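Local coordinates for protein 2-hydroxyisobutyryl-CoA synthetase (Aquincola tertiaricarbonis, PDB 6HE0) that belongs to the adenylate-forming (ANL) superfamily, with an AMP-binding region and a smaller C-terminal domain, and binds coenzyme A and AMP in this structure, at residues Asp99-Gln104 against Arg133-Gly138; Gly126-Thr131 against Phe172-Gly177; Ala49-Leu54 against Ser80-Leu85. All coordinates share one frame; numbering follows the deposited sequence.

Interaction 1. Residues Asp99-Gln104 against Arg133-Gly138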
loop_
_atom_site.group_PDB
_atom_site.type_symbol
_atom_site.label_atom_id
_atom_site.label_comp_id
_atom_site.label_asym_id
_atom_site.label_seq_id
_atom_site.Cartn_x
_atom_site.Cartn_y
_atom_site.Cartn_z
ATOM N N ASP A 99 -3.435 -0.976 -28.356
ATOM C CA ASP A 99 -4.070 0.275 -28.800
ATOM C C ASP A 99 -4.016 1.282 -27.652
ATOM O O ASP A 99 -3.723 2.467 -27.860
ATOM C CB ASP A 99 -5.551 0.054 -29.159
ATOM C CG ASP A 99 -5.859 -1.034 -30.152
ATOM O OD1 ASP A 99 -4.997 -1.311 -31.022
ATOM O OD2 ASP A 99 -6.981 -1.563 -30.105
ATOM N N LEU A 100 -4.292 0.786 -26.432
ATOM C CA LEU A 100 -4.302 1.574 -25.214
ATOM C C LEU A 100 -2.914 2.183 -24.958
ATOM O O LEU A 100 -2.804 3.370 -24.629
ATOM C CB LEU A 100 -4.742 0.659 -24.069
ATOM C CG LEU A 100 -6.146 0.855 -23.474
ATOM C CD1 LEU A 100 -7.197 1.184 -24.524
ATOM C CD2 LEU A 100 -6.543 -0.317 -22.620
ATOM N N ARG A 101 -1.860 1.386 -25.214
ATOM C CA ARG A 101 -0.462 1.761 -25.065
ATOM C C ARG A 101 -0.059 2.856 -26.070
ATOM O O ARG A 101 0.643 3.808 -25.689
ATOM C CB ARG A 101 0.425 0.507 -25.147
ATOM C CG ARG A 101 1.838 0.722 -24.654
ATOM C CD ARG A 101 2.526 -0.575 -24.289
ATOM N NE ARG A 101 3.785 -0.781 -25.022
ATOM C CZ ARG A 101 4.945 -0.172 -24.759
ATOM N NH1 ARG A 101 6.023 -0.451 -25.480
ATOM N NH2 ARG A 101 5.028 0.731 -23.786
ATOM N N GLU A 102 -0.564 2.762 -27.314
ATOM C CA GLU A 102 -0.303 3.715 -28.399
ATOM C C GLU A 102 -1.025 5.041 -28.173
ATOM O O GLU A 102 -0.476 6.112 -28.477
ATOM C CB GLU A 102 -0.721 3.120 -29.745
ATOM C CG GLU A 102 0.414 3.011 -30.754
ATOM C CD GLU A 102 1.625 2.203 -30.313
ATOM O OE1 GLU A 102 2.729 2.792 -30.239
ATOM O OE2 GLU A 102 1.471 0.990 -30.028
ATOM N N SER A 103 -2.256 4.970 -27.634
ATOM C CA SER A 103 -3.063 6.152 -27.342
ATOM C C SER A 103 -2.327 7.033 -26.283
ATOM O O SER A 103 -2.247 8.252 -26.441
ATOM C CB SER A 103 -4.454 5.734 -26.872
ATOM O OG SER A 103 -5.225 6.859 -26.485
ATOM N N GLN A 104 -1.737 6.379 -25.250
ATOM C CA GLN A 104 -0.975 7.017 -24.178
ATOM C C GLN A 104 0.359 7.589 -24.657
ATOM O O GLN A 104 0.791 8.616 -24.148
ATOM C CB GLN A 104 -0.777 6.047 -23.010
ATOM C CG GLN A 104 -2.069 5.806 -22.205
ATOM C CD GLN A 104 -1.843 5.257 -20.830
ATOM O OE1 GLN A 104 -0.748 5.308 -20.272
ATOM N NE2 GLN A 104 -2.906 4.797 -20.214
ATOM N N ARG A 133 7.670 3.455 -22.308
ATOM C CA ARG A 133 6.755 4.134 -21.402
ATOM C C ARG A 133 5.667 3.175 -20.864
ATOM O O ARG A 133 4.867 2.683 -21.663
ATOM C CB ARG A 133 6.139 5.356 -22.114
ATOM C CG ARG A 133 5.437 6.330 -21.178
ATOM C CD ARG A 133 4.447 7.213 -21.912
ATOM N NE ARG A 133 3.535 7.872 -20.974
ATOM C CZ ARG A 133 2.404 7.336 -20.515
ATOM N NH1 ARG A 133 2.020 6.122 -20.917
ATOM N NH2 ARG A 133 1.653 8.000 -19.647
ATOM N N PRO A 134 5.602 2.894 -19.531
ATOM C CA PRO A 134 4.557 1.978 -19.028
ATOM C C PRO A 134 3.193 2.654 -18.991
ATOM O O PRO A 134 3.108 3.878 -18.879
ATOM C CB PRO A 134 5.058 1.555 -17.629
ATOM C CG PRO A 134 6.465 2.136 -17.504
ATOM C CD PRO A 134 6.459 3.349 -18.425
ATOM N N THR A 135 2.130 1.849 -19.113
ATOM C CA THR A 135 0.780 2.386 -19.169
ATOM C C THR A 135 0.279 2.747 -17.801
ATOM O O THR A 135 0.437 1.970 -16.848
ATOM C CB THR A 135 -0.182 1.462 -19.942
ATOM O OG1 THR A 135 -0.524 0.344 -19.129
ATOM C CG2 THR A 135 0.391 1.005 -21.271
ATOM N N ALA A 136 -0.336 3.937 -17.716
ATOM C CA ALA A 136 -0.883 4.453 -16.467
ATOM C C ALA A 136 -2.408 4.377 -16.431
ATOM O O ALA A 136 -3.090 4.535 -17.465
ATOM C CB ALA A 136 -0.424 5.900 -16.248
ATOM N N PHE A 137 -2.939 4.138 -15.230
ATOM C CA PHE A 137 -4.373 4.203 -14.994
ATOM C C PHE A 137 -4.639 5.516 -14.245
ATOM O O PHE A 137 -3.966 5.803 -13.269
ATOM C CB PHE A 137 -4.883 3.012 -14.157
ATOM C CG PHE A 137 -4.726 1.650 -14.785
ATOM C CD1 PHE A 137 -5.009 1.448 -16.131
ATOM C CD2 PHE A 137 -4.323 0.562 -14.027
ATOM C CE1 PHE A 137 -4.896 0.181 -16.701
ATOM C CE2 PHE A 137 -4.193 -0.703 -14.606
ATOM C CZ PHE A 137 -4.481 -0.885 -15.937
ATOM N N GLY A 138 -5.593 6.289 -14.720
ATOM C CA GLY A 138 -6.029 7.531 -14.084
ATOM C C GLY A 138 -7.473 7.304 -13.706
ATOM O O GLY A 138 -8.346 7.270 -14.578
HETATM O O HOH W 1 2.723 4.552 -23.605
#
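Arg101 lays its aliphatic chain over the methyl of Thr135, CG lying 3.7 Å from Thr135 CG2. The side chains cross at about a right angle. CG is anti to the backbone N (chi1 -165°) and the chain bends further out, bringing NH2 to 2.9 Å from Arg133 O. The backbone O of Arg101 takes a proton from a water that also donates weakly to Arg133 O and accepts from Arg133 NH1. Helix 97-106 lies against the end of the loop that joins strands 121-126 and 136-140, and against the first residue of the latter. This hairpin carries the glycine- and threonine-rich loop of the adenylate-forming enzymes, and bound AMP lies about 8 Å from the Thr135 side chain. Gln104 pairs its amide with the backbone N and O of Ala136. Its OE1 accepts a nearly straight bond from Ala136 N (2.9 Å), and its NE2 donates to Ala136 O (2.8 Å). The same OE1 takes Arg133 NH1 at 3.0 Å, in the guanidinium plane, which stands 79° from the amide. These three bonds fix the rotation of the buried amide. NE2 is also hydrogen-bonded to Tyr113 OH, and Arg133 NH2 reaches the carbonyl of Pro109.

Interaction 2. Residues Gly126-Thr131 against Phe172-Gly177; sequences GTSGTT and FSLYMG. With COA (coenzyme A), chain D.
The glycine- and threonine-rich loop after strand 121-126, a phosphate-binding loop in adenylate-forming enzymes, meets here the turn that leads into helix 176-187. Gly126 N donates to Leu174 O at 3.0 Å, tilted 34° from the carbonyl plane. A water gives a proton to Gly126 O and takes one from Met176 N. Leu174 turns its side chain to the loop. Its CB lies 3.7 Å from Gly126 O, and its CD1 lies 4.1 Å from Ser128 OG. Tyr175 sends its ring alongside the loop, with CG anti to its own carbonyl carbon (chi1 -42°). The ring edge faces Thr127 CA at 4.2 Å from CE1. At the far end the Tyr175 OH and Ser128 OG are hydrogen-bonded at 2.7 Å. On the coenzyme A side, CE2 of the ring is 3.3 Å from O9P and CD2 is 3.8 Å from C7P. The phenol ring therefore stands between the loop and the pantetheine arm. Arg205 of the second subunit packs on both Ser128 and Tyr175. Thr127 OG1 is hydrogen-bonded to Thr135 OG1, and the Thr127 side chain lies about 4 Å from bound AMP. Such a junction of nucleotide loop and pantetheine channel belongs to the ANL active site.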
loop_
_atom_site.group_PDB
_atom_site.type_symbol
_atom_site.label_atom_id
_atom_site.label_comp_id
_atom_site.label_asym_id
_atom_site.label_seq_id
_atom_site.Cartn_x
_atom_site.Cartn_y
_atom_site.Cartn_z
ATOM N N GLY A 126 -1.174 1.806 -12.406
ATOM C CA GLY A 126 -0.635 1.423 -13.695
ATOM C C GLY A 126 -0.263 -0.027 -13.768
ATOM O O GLY A 126 -0.656 -0.835 -12.916
ATOM N N THR A 127 0.503 -0.352 -14.800
ATOM C CA THR A 127 1.012 -1.705 -15.043
ATOM C C THR A 127 2.510 -1.669 -15.293
ATOM O O THR A 127 3.103 -0.604 -15.428
ATOM C CB THR A 127 0.271 -2.396 -16.207
ATOM O OG1 THR A 127 0.471 -1.646 -17.402
ATOM C CG2 THR A 127 -1.226 -2.582 -15.938
ATOM N N SER A 128 3.117 -2.845 -15.282
ATOM C CA SER A 128 4.512 -3.110 -15.597
ATOM C C SER A 128 4.443 -4.046 -16.789
ATOM O O SER A 128 3.344 -4.393 -17.244
ATOM C CB SER A 128 5.195 -3.830 -14.433
ATOM O OG SER A 128 5.455 -2.963 -13.340
ATOM N N GLY A 129 5.597 -4.501 -17.247
ATOM C CA GLY A 129 5.647 -5.516 -18.278
ATOM C C GLY A 129 6.110 -5.066 -19.628
ATOM O O GLY A 129 6.395 -5.905 -20.463
ATOM N N THR A 130 6.139 -3.776 -19.884
ATOM C CA THR A 130 6.568 -3.345 -21.196
ATOM C C THR A 130 7.816 -2.504 -21.140
ATOM O O THR A 130 8.032 -1.738 -20.187
ATOM C CB THR A 130 5.427 -2.638 -21.979
ATOM O OG1 THR A 130 5.039 -1.449 -21.284
ATOM C CG2 THR A 130 4.214 -3.536 -22.217
ATOM N N THR A 131 8.620 -2.623 -22.207
ATOM C CA THR A 131 9.779 -1.771 -22.449
ATOM C C THR A 131 9.180 -0.392 -22.829
ATOM O O THR A 131 8.005 -0.309 -23.218
ATOM C CB THR A 131 10.632 -2.328 -23.601
ATOM O OG1 THR A 131 9.795 -2.547 -24.746
ATOM C CG2 THR A 131 11.411 -3.595 -23.208
ATOM N N PHE A 172 0.783 -3.156 -2.212
ATOM C CA PHE A 172 0.105 -1.887 -2.421
ATOM C C PHE A 172 1.088 -0.988 -3.163
ATOM O O PHE A 172 2.050 -0.466 -2.595
ATOM C CB PHE A 172 -0.348 -1.258 -1.104
ATOM C CG PHE A 172 -1.607 -1.846 -0.541
ATOM C CD1 PHE A 172 -2.852 -1.372 -0.942
ATOM C CD2 PHE A 172 -1.553 -2.875 0.393
ATOM C CE1 PHE A 172 -4.026 -1.939 -0.446
ATOM C CE2 PHE A 172 -2.722 -3.444 0.897
ATOM C CZ PHE A 172 -3.954 -2.980 0.467
ATOM N N SER A 173 0.895 -0.892 -4.465
ATOM C CA SER A 173 1.770 -0.144 -5.360
ATOM C C SER A 173 0.927 0.274 -6.602
ATOM O O SER A 173 -0.221 0.707 -6.432
ATOM C CB SER A 173 2.990 -1.001 -5.729
ATOM O OG SER A 173 3.912 -0.256 -6.505
ATOM N N LEU A 174 1.469 0.116 -7.823
ATOM C CA LEU A 174 0.779 0.430 -9.091
ATOM C C LEU A 174 -0.485 -0.415 -9.341
ATOM O O LEU A 174 -1.429 0.076 -9.941
ATOM C CB LEU A 174 1.721 0.147 -10.280
ATOM C CG LEU A 174 2.957 1.003 -10.408
ATOM C CD1 LEU A 174 3.965 0.343 -11.361
ATOM C CD2 LEU A 174 2.593 2.438 -10.820
ATOM N N TYR A 175 -0.455 -1.695 -8.974
ATOM C CA TYR A 175 -1.472 -2.680 -9.327
ATOM C C TYR A 175 -2.789 -2.475 -8.595
ATOM O O TYR A 175 -2.801 -2.173 -7.405
ATOM C CB TYR A 175 -0.900 -4.113 -9.174
ATOM C CG TYR A 175 0.525 -4.174 -9.708
ATOM C CD1 TYR A 175 0.837 -3.696 -10.985
ATOM C CD2 TYR A 175 1.580 -4.564 -8.887
ATOM C CE1 TYR A 175 2.159 -3.616 -11.427
ATOM C CE2 TYR A 175 2.895 -4.537 -9.337
ATOM C CZ TYR A 175 3.180 -4.075 -10.613
ATOM O OH TYR A 175 4.481 -4.064 -11.052
ATOM N N MET A 176 -3.914 -2.614 -9.354
ATOM C CA MET A 176 -5.282 -2.381 -8.882
ATOM C C MET A 176 -5.825 -3.415 -7.906
ATOM O O MET A 176 -6.711 -3.086 -7.119
ATOM C CB MET A 176 -6.238 -2.238 -10.071
ATOM C CG MET A 176 -5.971 -1.043 -10.931
ATOM S SD MET A 176 -6.179 0.479 -9.998
ATOM C CE MET A 176 -7.966 0.567 -9.785
ATOM N N GLY A 177 -5.293 -4.631 -7.955
ATOM C CA GLY A 177 -5.710 -5.765 -7.135
ATOM C C GLY A 177 -5.937 -5.453 -5.670
ATOM O O GLY A 177 -7.074 -5.493 -5.178
HETATM N N1A COA D . 2.164 -11.663 -3.295
HETATM C C2A COA D . 2.726 -11.482 -2.096
HETATM N N3A COA D . 4.011 -11.613 -1.744
HETATM C C4A COA D . 4.761 -12.005 -2.780
HETATM C C5A COA D . 4.325 -12.239 -4.073
HETATM C C6A COA D . 2.946 -12.047 -4.327
HETATM N N6A COA D . 2.383 -12.175 -5.523
HETATM N N7A COA D . 5.376 -12.657 -4.878
HETATM C C8A COA D . 6.399 -12.688 -4.059
HETATM N N9A COA D . 6.105 -12.295 -2.779
HETATM C C1B COA D . 7.037 -12.175 -1.652
HETATM C C2B COA D . 7.976 -13.369 -1.521
HETATM O O2B COA D . 7.300 -14.469 -0.925
HETATM C C3B COA D . 9.164 -12.732 -0.790
HETATM O O3B COA D . 8.942 -12.606 0.630
HETATM P P3B COA D . 9.440 -13.652 1.699
HETATM O O7A COA D . 9.673 -12.945 2.944
HETATM O O8A COA D . 8.321 -14.629 1.761
HETATM O O9A COA D . 10.661 -14.374 1.151
HETATM C C4B COA D . 9.198 -11.299 -1.325
HETATM O O4B COA D . 7.867 -11.037 -1.831
HETATM C C5B COA D . 10.224 -11.058 -2.406
HETATM O O5B COA D . 10.021 -12.088 -3.407
HETATM P P1A COA D . 10.663 -12.051 -4.869
HETATM O O1A COA D . 10.331 -13.258 -5.659
HETATM O O2A COA D . 12.144 -11.835 -4.847
HETATM O O3A COA D . 10.044 -10.693 -5.424
HETATM P P2A COA D . 9.242 -10.161 -6.691
HETATM O O4A COA D . 10.231 -9.905 -7.745
HETATM O O5A COA D . 8.218 -11.210 -7.102
HETATM O O6A COA D . 8.458 -8.880 -6.152
HETATM C CBP COA D . 6.143 -8.420 -5.561
HETATM C CCP COA D . 7.444 -9.116 -5.156
HETATM C CDP COA D . 5.010 -8.749 -4.583
HETATM C CEP COA D . 6.407 -6.903 -5.531
HETATM C CAP COA D . 5.779 -8.889 -6.996
HETATM O OAP COA D . 5.650 -10.303 -7.126
HETATM C C9P COA D . 4.575 -8.186 -7.613
HETATM O O9P COA D . 4.617 -6.987 -7.871
HETATM N N8P COA D . 3.488 -8.915 -7.861
HETATM C C7P COA D . 2.289 -8.272 -8.377
HETATM C C6P COA D . 1.308 -9.247 -8.876
HETATM C C5P COA D . 0.139 -9.394 -7.942
HETATM O O5P COA D . 0.291 -9.773 -6.780
HETATM N N4P COA D . -1.051 -9.150 -8.486
HETATM C C3P COA D . -2.286 -9.769 -8.029
HETATM C C2P COA D . -3.029 -8.962 -6.984
HETATM S S1P COA D . -3.535 -10.253 -5.822
HETATM O O HOH W 2 -2.721 -2.500 -12.295
#

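Interaction 3. Residues Ala49-Leu54 against Ser80-Leu85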
loop_
_atom_site.group_PDB
_atom_site.type_symbol
_atom_site.label_atom_id
_atom_site.label_comp_id
_atom_site.label_asym_id
_atom_site.label_seq_id
_atom_site.Cartn_x
_atom_site.Cartn_y
_atom_site.Cartn_z
ATOM N N ALA A 49 -31.846 -3.741 -19.990
ATOM C CA ALA A 49 -31.258 -2.632 -19.245
ATOM C C ALA A 49 -29.773 -2.415 -19.608
ATOM O O ALA A 49 -29.324 -1.264 -19.743
ATOM C CB ALA A 49 -31.427 -2.858 -17.752
ATOM N N ILE A 50 -29.045 -3.512 -19.839
ATOM C CA ILE A 50 -27.622 -3.475 -20.208
ATOM C C ILE A 50 -27.464 -2.819 -21.597
ATOM O O ILE A 50 -26.539 -2.025 -21.791
ATOM C CB ILE A 50 -26.984 -4.891 -20.110
ATOM C CG1 ILE A 50 -26.810 -5.304 -18.614
ATOM C CG2 ILE A 50 -25.653 -4.994 -20.915
ATOM C CD1 ILE A 50 -26.560 -6.810 -18.342
ATOM N N LEU A 51 -28.386 -3.127 -22.533
ATOM C CA LEU A 51 -28.421 -2.545 -23.873
ATOM C C LEU A 51 -28.617 -1.028 -23.727
ATOM O O LEU A 51 -27.854 -0.250 -24.302
ATOM C CB LEU A 51 -29.605 -3.140 -24.644
ATOM C CG LEU A 51 -29.500 -3.413 -26.154
ATOM C CD1 LEU A 51 -30.866 -3.253 -26.800
ATOM C CD2 LEU A 51 -28.423 -2.560 -26.871
ATOM N N GLY A 52 -29.601 -0.637 -22.914
ATOM C CA GLY A 52 -29.887 0.754 -22.611
ATOM C C GLY A 52 -28.640 1.458 -22.119
ATOM O O GLY A 52 -28.307 2.538 -22.623
ATOM N N ARG A 53 -27.900 0.804 -21.177
ATOM C CA ARG A 53 -26.644 1.338 -20.617
ATOM C C ARG A 53 -25.536 1.451 -21.661
ATOM O O ARG A 53 -24.902 2.503 -21.756
ATOM C CB ARG A 53 -26.145 0.516 -19.416
ATOM C CG ARG A 53 -24.858 1.088 -18.751
ATOM C CD ARG A 53 -24.979 2.555 -18.285
ATOM N NE ARG A 53 -26.167 2.772 -17.448
ATOM C CZ ARG A 53 -26.230 2.498 -16.152
ATOM N NH1 ARG A 53 -27.362 2.672 -15.487
ATOM N NH2 ARG A 53 -25.160 2.054 -15.508
ATOM N N LEU A 54 -25.325 0.392 -22.444
ATOM C CA LEU A 54 -24.312 0.310 -23.506
ATOM C C LEU A 54 -24.416 1.497 -24.441
ATOM O O LEU A 54 -23.383 2.068 -24.812
ATOM C CB LEU A 54 -24.471 -0.997 -24.306
ATOM C CG LEU A 54 -23.472 -2.163 -24.144
ATOM C CD1 LEU A 54 -22.468 -1.988 -23.031
ATOM C CD2 LEU A 54 -24.180 -3.485 -24.095
ATOM N N SER A 80 -25.600 5.490 -33.017
ATOM C CA SER A 80 -26.949 5.326 -33.581
ATOM C C SER A 80 -27.208 3.891 -34.119
ATOM O O SER A 80 -28.359 3.449 -34.123
ATOM C CB SER A 80 -27.208 6.360 -34.674
ATOM O OG SER A 80 -26.283 6.238 -35.741
ATOM N N GLN A 81 -26.134 3.167 -34.542
ATOM C CA GLN A 81 -26.203 1.793 -35.084
ATOM C C GLN A 81 -26.282 0.718 -33.989
ATOM O O GLN A 81 -26.373 -0.470 -34.318
ATOM C CB GLN A 81 -25.042 1.502 -36.071
ATOM C CG GLN A 81 -25.015 2.416 -37.303
ATOM C CD GLN A 81 -23.687 2.356 -38.018
ATOM O OE1 GLN A 81 -22.682 2.931 -37.586
ATOM N NE2 GLN A 81 -23.653 1.686 -39.151
ATOM N N LEU A 82 -26.229 1.127 -32.687
ATOM C CA LEU A 82 -26.324 0.198 -31.549
ATOM C C LEU A 82 -27.802 0.015 -31.176
ATOM O O LEU A 82 -28.345 0.815 -30.408
ATOM C CB LEU A 82 -25.473 0.701 -30.352
ATOM C CG LEU A 82 -25.470 -0.117 -29.034
ATOM C CD1 LEU A 82 -25.112 -1.565 -29.271
ATOM C CD2 LEU A 82 -24.517 0.492 -28.009
ATOM N N LYS A 83 -28.471 -1.007 -31.767
ATOM C CA LYS A 83 -29.901 -1.265 -31.512
ATOM C C LYS A 83 -30.169 -2.530 -30.690
ATOM O O LYS A 83 -31.240 -2.651 -30.098
ATOM C CB LYS A 83 -30.734 -1.280 -32.811
ATOM C CG LYS A 83 -30.419 -0.177 -33.807
ATOM C CD LYS A 83 -31.306 1.036 -33.627
ATOM C CE LYS A 83 -31.305 1.933 -34.849
ATOM N NZ LYS A 83 -32.064 1.346 -35.991
ATOM N N SER A 84 -29.201 -3.457 -30.644
ATOM C CA SER A 84 -29.298 -4.735 -29.931
ATOM C C SER A 84 -27.930 -5.199 -29.466
ATOM O O SER A 84 -26.928 -4.688 -29.950
ATOM C CB SER A 84 -29.888 -5.799 -30.860
ATOM O OG SER A 84 -28.941 -6.223 -31.828
ATOM N N LEU A 85 -27.879 -6.219 -28.593
ATOM C CA LEU A 85 -26.608 -6.801 -28.129
ATOM C C LEU A 85 -25.880 -7.503 -29.305
ATOM O O LEU A 85 -24.656 -7.626 -29.285
ATOM C CB LEU A 85 -26.824 -7.773 -26.953
ATOM C CG LEU A 85 -27.392 -7.191 -25.649
ATOM C CD1 LEU A 85 -27.928 -8.293 -24.754
ATOM C CD2 LEU A 85 -26.349 -6.381 -24.895
#
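Leu51 spreads its two methyls over the backbone of Lys83 and Ser84. CD1 sits 3.4 Å from Lys83 O, and CD2 is 3.7 Å from Ser84 C. Its CG also reaches the start of helix 85-91, 4.1 Å from Leu85 N. One helical turn on, Leu54 meets two leucines at once. Leu82 CD2 lies against the Leu54 backbone, 3.7 Å from its C, and close to Leu54 CB. Here Leu82 CG is anti to the backbone N (chi1 178°), which sends the branch across to helix 43-64. Leu85 crosses Leu54 at about a right angle, and their CD2 methyls touch at 3.7 Å. Ile50 CG2 adds a looser contact with the same Leu85 methyl, at 4.3 Å. The contact between the two segments is apolar. Nearby, Leu82 O takes a hydrogen bond from Gln55 NE2. Tyr305 of strand 304-310 touches Ile50, Leu54 and Leu85, while Phe88 touches Leu54 and Leu82. Ser84, at the N-cap of helix 85-91, caps Asp87 N with its OG, while the Asp87 carboxylate bonds back to Lys83 N. This is helix-on-loop apolar packing, with the loop ending in a serine N-cap that starts helix 85-91.

How the interactions relate
Interactions 1 and 2 hold the same loop from two sides. Thr135 O accepts a probable hydrogen bond from Thr127 N. Both also touch the second subunit. Interaction 2 is the more buried, its centre about 11 Å from that of the chain, and is the one that meets coenzyme A. Interaction 1 is partly buried and works mainly through amide, guanidinium and backbone bonds. Interaction 3 lies apart, its centre about 26 Å from that of the chain. It joins helix 43-64 to the approach to helix 85-91 mainly through leucine side chains, with one isoleucine and the backbone of Lys83 and Ser84, and no second subunit touches it.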